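Local coordinates for protein VipE (Legionella pneumophila subsp. pneumophila str. Philadelphia 1, PDB 4QN8) that is a Legionella effector of undefined biochemical role, probably acting inside the host cell, seen here as the all-helical N-terminal half of the full-length protein, at residues A[55-58]-A[59-62]; A[93-96]-A[97-101]; A[116-119]-A[120-123]. One frame throughout, in Å; residues are numbered along the deposited sequence.

Contact 1: A[55-58]-A[59-62]; sequences NHSK and MDAI
Ser-57 and Asp-60 grip each other by two reciprocal hydrogen bonds. The backbone N of Asp-60 donates to OG of Ser-57 at 2.9 Å, and the backbone N of Ser-57 donates to OD2 of Asp-60, also at 2.9 Å and nearly straight (169°). This second donor reaches OD2 from above the carboxylate plane, 38° out of it. The serine hydroxyl gets there because chi1 of 70° tucks OG between its own N and carbonyl carbon, which points it at the N-H of Asp-60. Behind these bonds the regular helical ladder begins, with Ala-61 N to Ser-57 O and Ile-62 N to Lys-58 O both at 3.1 Å.

Packing follows outward. CB of His-56 rests against CB of Asp-60 at 3.8 Å, while CD2 of its ring approaches the methyl of Ala-61 obliquely; the ring nitrogens are engaged elsewhere, ND1 with Ser-52 O. CG1 of Ile-62 lies 3.3 Å from the carbonyl O of Lys-58, whose extended chain carries NZ to Pro-35 O. With Ser-57 as N-cap and Asp-60 answering three residues on, the arrangement is a capping box, closing the start of helix 58-69.

Contact 2: A[93-96]-A[97-101]; sequences DRNT and FMRGS. With BME (beta-mercaptoethanol), chain D.
A type II beta turn, Asp-93 to Thr-96, opens this stretch of the loop that joins helix 75-88 to helix 103-114, and Arg-99 folds back over the end of that turn. Asn-95 occupies its third position with positive phi (67°). OG1 of Thr-96 points at the carbonyl O of Asp-93, at a distance so short that the geometry of this bond is doubtful. The chain then bends again: Arg-99 N donates to Thr-96 O at 3.1 Å, from 47° above the carbonyl plane, and CG of Arg-99 lies 3.3 Å from the same oxygen.

Arg-99 was modelled in two conformations. In one of them, bends at chi2 and chi3 fold the chain back so that one face of the guanidinium lies over the backbone O of Asn-95, which sits 3.2 Å from the plane and over its centre. In that same copy NH1 donates to Phe-97 O at 2.8 Å, the oxygen lying somewhat off the guanidinium plane. Its NH2 comes implausibly close to OD1 of Asn-95, so the placing of these two end groups is doubtful.

Beyond the turn, Phe-97 leads into the protein, where its ring has a cation-pi partner in Arg-127, and CG of Met-98, a selenomethionine, lies 3.5 Å above one ring face, toward the rim. Lys-105 NZ donates hydrogen bonds to Met-98 O and Gly-100 O, tying the loop to helix 103-114. At the far end a beta-mercaptoethanol, probably from the crystallisation liquor, meets Ser-101, with OG of Ser-101 hydrogen-bonded to O1 of the ligand at 2.6 Å.

Contact 3: A[116-119]-A[120-123]; sequences PTKA and EEHF
Lys-118 and Glu-121 lie slantwise across one another beside His-79 of helix 75-88, where a short helix, 116-119, passes into a 3-10 segment beginning at Glu-121. The lysine chain runs CG anti to its backbone N (chi1 -173°) and then bends at chi2, which turns its end toward the glutamate. Glu-121 reaches out extended beyond CG to meet it. The two form a salt bridge, NZ of Lys-118 to OE1 of Glu-121 at 3.4 Å, a distance that makes its hydrogen bond weak. OE2 of Glu-121 is nearly as close to NZ, so the ammonium sits before both oxygens, while CD of Lys-118 lies alongside OE2. A second carboxylate, that of Glu-76, forms only a long, weak ion pair with the same NZ.

Elsewhere the side chains spread around the axis. CB of Glu-120 lies 3.6 Å from Thr-117 O; beyond it the chain bends at chi2, and OE2 is paired with Lys-142 NZ in a salt bridge. His-122 turns its imidazole back along the chain: its CD2 lies 3.3 Å from Ala-119 O, which stands oblique to the ring, while NE2 is hydrogen-bonded to Glu-111 OE1 and the ring stacks with that of His-79. The ring of Phe-123 meets CA of Glu-120 at its edge, in plane, and has a cation-pi partner in Lys-142 on helix 135-154.

The backbone records the tightening of the helix. Glu-120 N still makes a weak bond to Pro-116 O, four residues back, the alpha-helical spacing, but Glu-121 N goes weakly to Lys-118 O, three back, the 3-10 spacing. The next such bond is firmer: His-122 N donates to Ala-119 O at 3.1 Å and 162°, from 49° above the carbonyl plane.

Overall arrangement
The three contacts follow one another along a single chain. Contacts 1 and 2, with centres about 18 Å apart, meet directly where the start of helix 58-69 packs on the end of the 93-101 loop: CE of Lys-58 is 3.2 Å from Ser-101 O, and CE of Met-59 is 3.5 Å from Ser-101 CB. A bound beta-mercaptoethanol lies at this junction, near both Lys-58 and Ser-101. Contact 3 stands apart, its nearest atoms about 7 Å from contact 2 and about 14 Å from contact 1, which lies across the chain's centre from it. Helix 103-114 relates all three, meeting Met-59 and Ile-62, Met-98, and Ala-119 and His-122.

Contact 1: A[55-58]-A[59-62]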
ATOM      1  N   ASN A  55      16.074  -9.498  -7.066  1.00 27.15           N
ATOM      2  CA  ASN A  55      16.548  -8.789  -5.873  1.00 26.99           C
ATOM      3  C   ASN A  55      15.536  -7.761  -5.393  1.00 28.27           C
ATOM      4  O   ASN A  55      15.602  -6.587  -5.779  1.00 36.13           O
ATOM      5  CB  ASN A  55      17.897  -8.108  -6.144  1.00 25.39           C
ATOM      6  CG  ASN A  55      18.629  -7.718  -4.861  1.00 33.21           C
ATOM      7  OD1 ASN A  55      18.765  -8.526  -3.934  1.00 31.84           O
ATOM      8  ND2 ASN A  55      19.102  -6.476  -4.803  1.00 34.70           N
ATOM      9  N   HIS A  56      14.579  -8.193  -4.573  1.00 20.80           N
ATOM     10  CA  HIS A  56      13.582  -7.250  -4.064  1.00 27.38           C
ATOM     11  C   HIS A  56      12.906  -7.744  -2.789  1.00 23.72           C
ATOM     12  O   HIS A  56      12.550  -8.915  -2.665  1.00 22.19           O
ATOM     13  CB  HIS A  56      12.529  -6.905  -5.132  1.00 26.64           C
ATOM     14  CG  HIS A  56      11.703  -8.077  -5.573  1.00 27.54           C
ATOM     15  ND1 HIS A  56      11.990  -8.779  -6.729  1.00 21.64           N
ATOM     16  CD2 HIS A  56      10.619  -8.663  -5.033  1.00 29.84           C
ATOM     17  CE1 HIS A  56      11.111  -9.764  -6.863  1.00 30.15           C
ATOM     18  NE2 HIS A  56      10.267  -9.713  -5.857  1.00 31.62           N
ATOM     19  N   SER A  57      12.740  -6.839  -1.838  1.00 21.00           N
ATOM     20  CA  SER A  57      11.981  -7.153  -0.642  1.00 21.72           C
ATOM     21  C   SER A  57      10.497  -7.175  -0.955  1.00 20.62           C
ATOM     22  O   SER A  57      10.062  -6.769  -2.045  1.00 20.81           O
ATOM     23  CB  SER A  57      12.250  -6.119   0.449  1.00 18.40           C
ATOM     24  OG  SER A  57      11.680  -4.874   0.101  1.00 19.11           O
ATOM     25  N   LYS A  58       9.707  -7.630   0.012  1.00 23.82           N
ATOM     26  CA  LYS A  58       8.254  -7.562  -0.134  1.00 23.95           C
ATOM     27  C   LYS A  58       7.771  -6.126  -0.303  1.00 21.48           C
ATOM     28  O   LYS A  58       6.988  -5.837  -1.216  1.00 21.46           O
ATOM     29  CB  LYS A  58       7.551  -8.250   1.038  1.00 26.03           C
ATOM     30  CG  LYS A  58       6.033  -8.206   0.956  1.00 25.05           C
ATOM     31  CD  LYS A  58       5.423  -9.059   2.061  1.00 25.36           C
ATOM     32  CE  LYS A  58       3.905  -8.935   2.076  1.00 26.90           C
ATOM     33  NZ  LYS A  58       3.339 -10.039   2.917  1.00 31.22           N
HETATM   34  N   MSE A  59       8.236  -5.211   0.550  1.00 17.88           N
HETATM   35  CA  MSE A  59       7.877  -3.809   0.360  1.00 16.94           C
HETATM   36  C   MSE A  59       8.370  -3.239  -0.968  1.00 17.69           C
HETATM   37  O   MSE A  59       7.650  -2.458  -1.595  1.00 19.66           O
HETATM   38  CB  MSE A  59       8.311  -2.910   1.517  1.00 22.01           C
HETATM   39  CG  MSE A  59       7.956  -1.440   1.244  1.00 22.57           C
HETATM   40 SE   MSE A  59       6.026  -1.201   0.915  0.38 37.29          SE
HETATM   41  CE  MSE A  59       5.658  -1.869   2.675  1.00 14.09           C
ATOM     42  N   ASP A  60       9.564  -3.628  -1.416  1.00 21.83           N
ATOM     43  CA  ASP A  60      10.036  -3.172  -2.728  1.00 19.71           C
ATOM     44  C   ASP A  60       8.999  -3.508  -3.801  1.00 16.24           C
ATOM     45  O   ASP A  60       8.728  -2.701  -4.692  1.00 15.43           O
ATOM     46  CB  ASP A  60      11.354  -3.852  -3.109  1.00 17.70           C
ATOM     47  CG  ASP A  60      12.555  -3.329  -2.325  1.00 22.56           C
ATOM     48  OD1 ASP A  60      12.498  -2.194  -1.796  1.00 24.20           O
ATOM     49  OD2 ASP A  60      13.568  -4.075  -2.256  1.00 21.33           O
ATOM     50  N   ALA A  61       8.439  -4.711  -3.722  1.00 17.83           N
ATOM     51  CA  ALA A  61       7.510  -5.177  -4.752  1.00 20.00           C
ATOM     52  C   ALA A  61       6.185  -4.425  -4.697  1.00 20.85           C
ATOM     53  O   ALA A  61       5.617  -4.057  -5.733  1.00 19.49           O
ATOM     54  CB  ALA A  61       7.277  -6.663  -4.609  1.00 18.15           C
ATOM     55  N   ILE A  62       5.676  -4.219  -3.486  1.00 18.22           N
ATOM     56  CA  ILE A  62       4.434  -3.465  -3.315  1.00 18.12           C
ATOM     57  C   ILE A  62       4.616  -2.012  -3.771  1.00 15.59           C
ATOM     58  O   ILE A  62       3.753  -1.448  -4.456  1.00 18.13           O
ATOM     59  CB  ILE A  62       3.941  -3.511  -1.844  1.00 22.07           C
ATOM     60  CG1 ILE A  62       3.790  -4.967  -1.373  1.00 21.23           C
ATOM     61  CG2 ILE A  62       2.637  -2.731  -1.695  1.00 21.53           C
ATOM     62  CD1 ILE A  62       3.275  -5.121   0.058  1.00 23.97           C
TER

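Contact 2: A[93-96]-A[97-101]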
ATOM      1  N   ASP A  93      -3.127 -10.651  13.704  1.00 37.68           N
ATOM      2  CA  ASP A  93      -2.891 -10.719  15.139  1.00 35.75           C
ATOM      3  C   ASP A  93      -2.978  -9.323  15.746  1.00 38.15           C
ATOM      4  O   ASP A  93      -2.852  -8.312  15.042  1.00 33.44           O
ATOM      5  CB  ASP A  93      -1.513 -11.320  15.431  1.00 41.73           C
ATOM      6  CG  ASP A  93      -1.372 -12.740  14.915  1.00 60.07           C
ATOM      7  OD1 ASP A  93      -2.383 -13.310  14.448  1.00 69.09           O
ATOM      8  OD2 ASP A  93      -0.251 -13.293  14.987  1.00 62.40           O
ATOM      9  N   ARG A  94      -3.190  -9.267  17.056  1.00 45.93           N
ATOM     10  CA  ARG A  94      -3.295  -7.992  17.758  1.00 49.05           C
ATOM     11  C   ARG A  94      -2.112  -7.072  17.454  1.00 40.02           C
ATOM     12  O   ARG A  94      -0.957  -7.517  17.438  1.00 41.27           O
ATOM     13  CB  ARG A  94      -3.369  -8.229  19.264  1.00 49.49           C
ATOM     14  CG  ARG A  94      -3.288  -6.958  20.088  1.00 57.79           C
ATOM     15  CD  ARG A  94      -2.473  -7.185  21.346  1.00 63.57           C
ATOM     16  NE  ARG A  94      -2.680  -6.131  22.335  1.00 70.31           N
ATOM     17  CZ  ARG A  94      -2.159  -6.144  23.559  1.00 79.17           C
ATOM     18  NH1 ARG A  94      -1.396  -7.157  23.947  1.00 78.65           N
ATOM     19  NH2 ARG A  94      -2.403  -5.144  24.396  1.00 85.19           N
ATOM     20  N   ASN A  95      -2.404  -5.802  17.186  1.00 38.73           N
ATOM     21  CA  ASN A  95      -1.358  -4.795  17.074  1.00 37.66           C
ATOM     22  C   ASN A  95      -0.442  -5.029  15.855  1.00 39.63           C
ATOM     23  O   ASN A  95       0.752  -4.745  15.894  1.00 38.66           O
ATOM     24  CB  ASN A  95      -0.563  -4.736  18.386  1.00 52.56           C
ATOM     25  CG  ASN A  95       0.304  -3.509  18.497  1.00 62.09           C
ATOM     26  OD1 ASN A  95      -0.197  -2.393  18.646  1.00 69.15           O
ATOM     27  ND2 ASN A  95       1.618  -3.706  18.429  1.00 54.45           N
ATOM     28  N   THR A  96      -1.024  -5.527  14.766  1.00 30.76           N
ATOM     29  CA  THR A  96      -0.274  -5.783  13.530  1.00 33.77           C
ATOM     30  C   THR A  96      -0.716  -4.940  12.317  1.00 31.02           C
ATOM     31  O   THR A  96      -0.001  -4.848  11.309  1.00 23.40           O
ATOM     32  CB  THR A  96      -0.355  -7.270  13.145  1.00 38.98           C
ATOM     33  OG1 THR A  96      -1.731  -7.644  13.001  1.00 34.21           O
ATOM     34  CG2 THR A  96       0.293  -8.135  14.212  1.00 39.59           C
ATOM     35  N   PHE A  97      -1.902  -4.344  12.390  1.00 23.39           N
ATOM     36  CA  PHE A  97      -2.396  -3.541  11.274  1.00 22.77           C
ATOM     37  C   PHE A  97      -1.386  -2.428  10.958  1.00 21.82           C
ATOM     38  O   PHE A  97      -0.954  -1.715  11.864  1.00 21.72           O
ATOM     39  CB  PHE A  97      -3.779  -2.970  11.613  1.00 22.72           C
ATOM     40  CG  PHE A  97      -4.399  -2.155  10.503  1.00 21.55           C
ATOM     41  CD1 PHE A  97      -4.829  -2.762   9.336  1.00 21.76           C
ATOM     42  CD2 PHE A  97      -4.579  -0.785  10.645  1.00 19.80           C
ATOM     43  CE1 PHE A  97      -5.421  -2.016   8.322  1.00 19.99           C
ATOM     44  CE2 PHE A  97      -5.170  -0.039   9.639  1.00 26.20           C
ATOM     45  CZ  PHE A  97      -5.584  -0.658   8.469  1.00 25.40           C
HETATM   46  N   MSE A  98      -0.990  -2.338   9.683  1.00 19.05           N
HETATM   47  CA  MSE A  98      -0.035  -1.350   9.139  1.00 18.39           C
HETATM   48  C   MSE A  98       1.450  -1.553   9.446  1.00 19.32           C
HETATM   49  O   MSE A  98       2.286  -0.808   8.929  1.00 21.93           O
HETATM   50  CB  MSE A  98      -0.427   0.093   9.485  1.00 22.13           C
HETATM   51  CG  MSE A  98      -1.736   0.549   8.922  1.00 20.12           C
HETATM   52 SE   MSE A  98      -1.407   1.272   7.145  0.75 26.52          SE
HETATM   53  CE  MSE A  98      -3.253   1.523   6.505  1.00 24.01           C
ATOM     54  N   ARG A  99       1.797  -2.528  10.277  1.00 20.62           N
ATOM     55  CA  ARG A  99       3.203  -2.762  10.603  0.58 27.58           C
ATOM     56  C   ARG A  99       3.864  -3.636   9.536  1.00 30.15           C
ATOM     57  O   ARG A  99       5.033  -3.445   9.204  1.00 31.64           O
ATOM     58  CB  ARG A  99       3.372  -3.422  11.979  0.58 33.91           C
ATOM     59  CG  ARG A  99       2.244  -3.179  12.986  0.58 37.89           C
ATOM     60  CD  ARG A  99       2.016  -1.710  13.289  0.58 34.10           C
ATOM     61  NE  ARG A  99       1.736  -1.450  14.705  0.58 35.48           N
ATOM     62  CZ  ARG A  99       0.538  -1.543  15.282  0.58 33.87           C
ATOM     63  NH1 ARG A  99      -0.532  -1.926  14.593  0.58 24.72           N
ATOM     64  NH2 ARG A  99       0.414  -1.258  16.572  0.58 37.06           N
ATOM     65  N   GLY A 100       3.114  -4.604   9.015  1.00 23.78           N
ATOM     66  CA  GLY A 100       3.629  -5.481   7.986  1.00 29.05           C
ATOM     67  C   GLY A 100       3.664  -4.746   6.663  1.00 25.94           C
ATOM     68  O   GLY A 100       3.056  -3.675   6.521  1.00 28.94           O
ATOM     69  N   SER A 101       4.384  -5.302   5.693  1.00 23.49           N
ATOM     70  CA  SER A 101       4.429  -4.695   4.365  1.00 21.70           C
ATOM     71  C   SER A 101       3.138  -5.054   3.672  1.00 22.54           C
ATOM     72  O   SER A 101       2.862  -6.233   3.452  1.00 22.36           O
ATOM     73  CB  SER A 101       5.615  -5.229   3.556  1.00 23.44           C
ATOM     74  OG  SER A 101       6.839  -5.056   4.263  1.00 28.54           O
TER
HETATM   75  C1  BME D 201       6.563  -7.601   6.231  1.00 40.45           C
HETATM   76  C2  BME D 201       5.582  -8.507   5.508  1.00 38.91           C
HETATM   77  O1  BME D 201       7.614  -7.247   5.360  1.00 37.14           O
HETATM   78  S2  BME D 201       4.241  -9.046   6.582  1.00 63.05           S

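Contact 3: A[116-119]-A[120-123]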
ATOM      1  N   PRO A 116      -1.584  15.097   0.464  1.00 21.91           N
ATOM      2  CA  PRO A 116      -1.602  14.928   1.927  1.00 28.45           C
ATOM      3  C   PRO A 116      -2.839  15.478   2.638  1.00 22.88           C
ATOM      4  O   PRO A 116      -3.254  14.881   3.633  1.00 24.64           O
ATOM      5  CB  PRO A 116      -0.350  15.687   2.389  1.00 24.89           C
ATOM      6  CG  PRO A 116      -0.023  16.616   1.284  1.00 22.94           C
ATOM      7  CD  PRO A 116      -0.432  15.904   0.021  1.00 24.20           C
ATOM      8  N   THR A 117      -3.405  16.581   2.162  1.00 26.11           N
ATOM      9  CA  THR A 117      -4.598  17.154   2.799  1.00 29.01           C
ATOM     10  C   THR A 117      -5.789  16.197   2.752  1.00 27.76           C
ATOM     11  O   THR A 117      -6.527  16.046   3.734  1.00 29.31           O
ATOM     12  CB  THR A 117      -5.010  18.487   2.154  1.00 32.58           C
ATOM     13  OG1 THR A 117      -3.948  19.438   2.303  1.00 36.86           O
ATOM     14  CG2 THR A 117      -6.270  19.035   2.814  1.00 35.77           C
ATOM     15  N   LYS A 118      -5.978  15.563   1.599  1.00 20.94           N
ATOM     16  CA  LYS A 118      -7.049  14.589   1.426  1.00 30.90           C
ATOM     17  C   LYS A 118      -6.773  13.297   2.194  1.00 25.71           C
ATOM     18  O   LYS A 118      -7.682  12.692   2.764  1.00 19.15           O
ATOM     19  CB  LYS A 118      -7.231  14.279  -0.057  1.00 36.20           C
ATOM     20  CG  LYS A 118      -8.424  13.395  -0.352  1.00 42.46           C
ATOM     21  CD  LYS A 118      -9.703  13.998   0.216  1.00 54.89           C
ATOM     22  CE  LYS A 118     -10.931  13.294  -0.332  1.00 51.03           C
ATOM     23  NZ  LYS A 118     -12.185  13.786   0.304  1.00 52.45           N
ATOM     24  N   ALA A 119      -5.517  12.874   2.215  1.00 20.97           N
ATOM     25  CA  ALA A 119      -5.163  11.601   2.849  1.00 19.51           C
ATOM     26  C   ALA A 119      -5.324  11.649   4.365  1.00 16.35           C
ATOM     27  O   ALA A 119      -5.512  10.608   5.026  1.00 18.30           O
ATOM     28  CB  ALA A 119      -3.761  11.209   2.488  1.00 22.74           C
ATOM     29  N   GLU A 120      -5.259  12.852   4.921  1.00 18.81           N
ATOM     30  CA  GLU A 120      -5.386  13.021   6.365  1.00 21.01           C
ATOM     31  C   GLU A 120      -6.696  12.452   6.919  1.00 28.94           C
ATOM     32  O   GLU A 120      -6.752  12.016   8.074  1.00 24.51           O
ATOM     33  CB  GLU A 120      -5.248  14.499   6.737  1.00 25.10           C
ATOM     34  CG  GLU A 120      -5.157  14.751   8.215  1.00 34.06           C
ATOM     35  CD  GLU A 120      -3.925  14.128   8.854  1.00 28.22           C
ATOM     36  OE1 GLU A 120      -2.982  13.713   8.128  1.00 32.71           O
ATOM     37  OE2 GLU A 120      -3.902  14.066  10.097  1.00 39.71           O
ATOM     38  N   GLU A 121      -7.738  12.435   6.094  1.00 22.67           N
ATOM     39  CA  GLU A 121      -9.046  11.954   6.534  1.00 22.88           C
ATOM     40  C   GLU A 121      -9.056  10.460   6.908  1.00 19.59           C
ATOM     41  O   GLU A 121      -9.939  10.006   7.638  1.00 23.85           O
ATOM     42  CB  GLU A 121     -10.105  12.248   5.468  1.00 26.00           C
ATOM     43  CG  GLU A 121     -10.230  13.729   5.104  1.00 38.47           C
ATOM     44  CD  GLU A 121     -11.209  13.972   3.964  1.00 52.27           C
ATOM     45  OE1 GLU A 121     -11.927  13.018   3.580  1.00 50.36           O
ATOM     46  OE2 GLU A 121     -11.259  15.116   3.450  1.00 59.50           O
ATOM     47  N   HIS A 122      -8.084   9.707   6.413  1.00 19.68           N
ATOM     48  CA  HIS A 122      -8.034   8.264   6.673  1.00 21.60           C
ATOM     49  C   HIS A 122      -7.744   7.965   8.139  1.00 21.04           C
ATOM     50  O   HIS A 122      -8.090   6.888   8.641  1.00 21.38           O
ATOM     51  CB  HIS A 122      -6.976   7.572   5.817  1.00 19.02           C
ATOM     52  CG  HIS A 122      -7.287   7.553   4.357  1.00 19.58           C
ATOM     53  ND1 HIS A 122      -8.469   7.054   3.852  1.00 18.55           N
ATOM     54  CD2 HIS A 122      -6.555   7.951   3.289  1.00 22.19           C
ATOM     55  CE1 HIS A 122      -8.453   7.158   2.530  1.00 18.40           C
ATOM     56  NE2 HIS A 122      -7.302   7.688   2.170  1.00 16.88           N
ATOM     57  N   PHE A 123      -7.114   8.914   8.829  1.00 19.99           N
ATOM     58  CA  PHE A 123      -6.766   8.709  10.238  1.00 22.39           C
ATOM     59  C   PHE A 123      -7.962   8.869  11.154  1.00 25.24           C
ATOM     60  O   PHE A 123      -7.870   8.591  12.345  1.00 27.66           O
ATOM     61  CB  PHE A 123      -5.618   9.635  10.650  1.00 21.72           C
ATOM     62  CG  PHE A 123      -4.364   9.385   9.867  1.00 22.95           C
ATOM     63  CD1 PHE A 123      -3.479   8.388  10.247  1.00 24.77           C
ATOM     64  CD2 PHE A 123      -4.098  10.099   8.714  1.00 23.18           C
ATOM     65  CE1 PHE A 123      -2.332   8.136   9.509  1.00 21.54           C
ATOM     66  CE2 PHE A 123      -2.953   9.850   7.972  1.00 18.38           C
ATOM     67  CZ  PHE A 123      -2.073   8.868   8.365  1.00 22.35           C
TER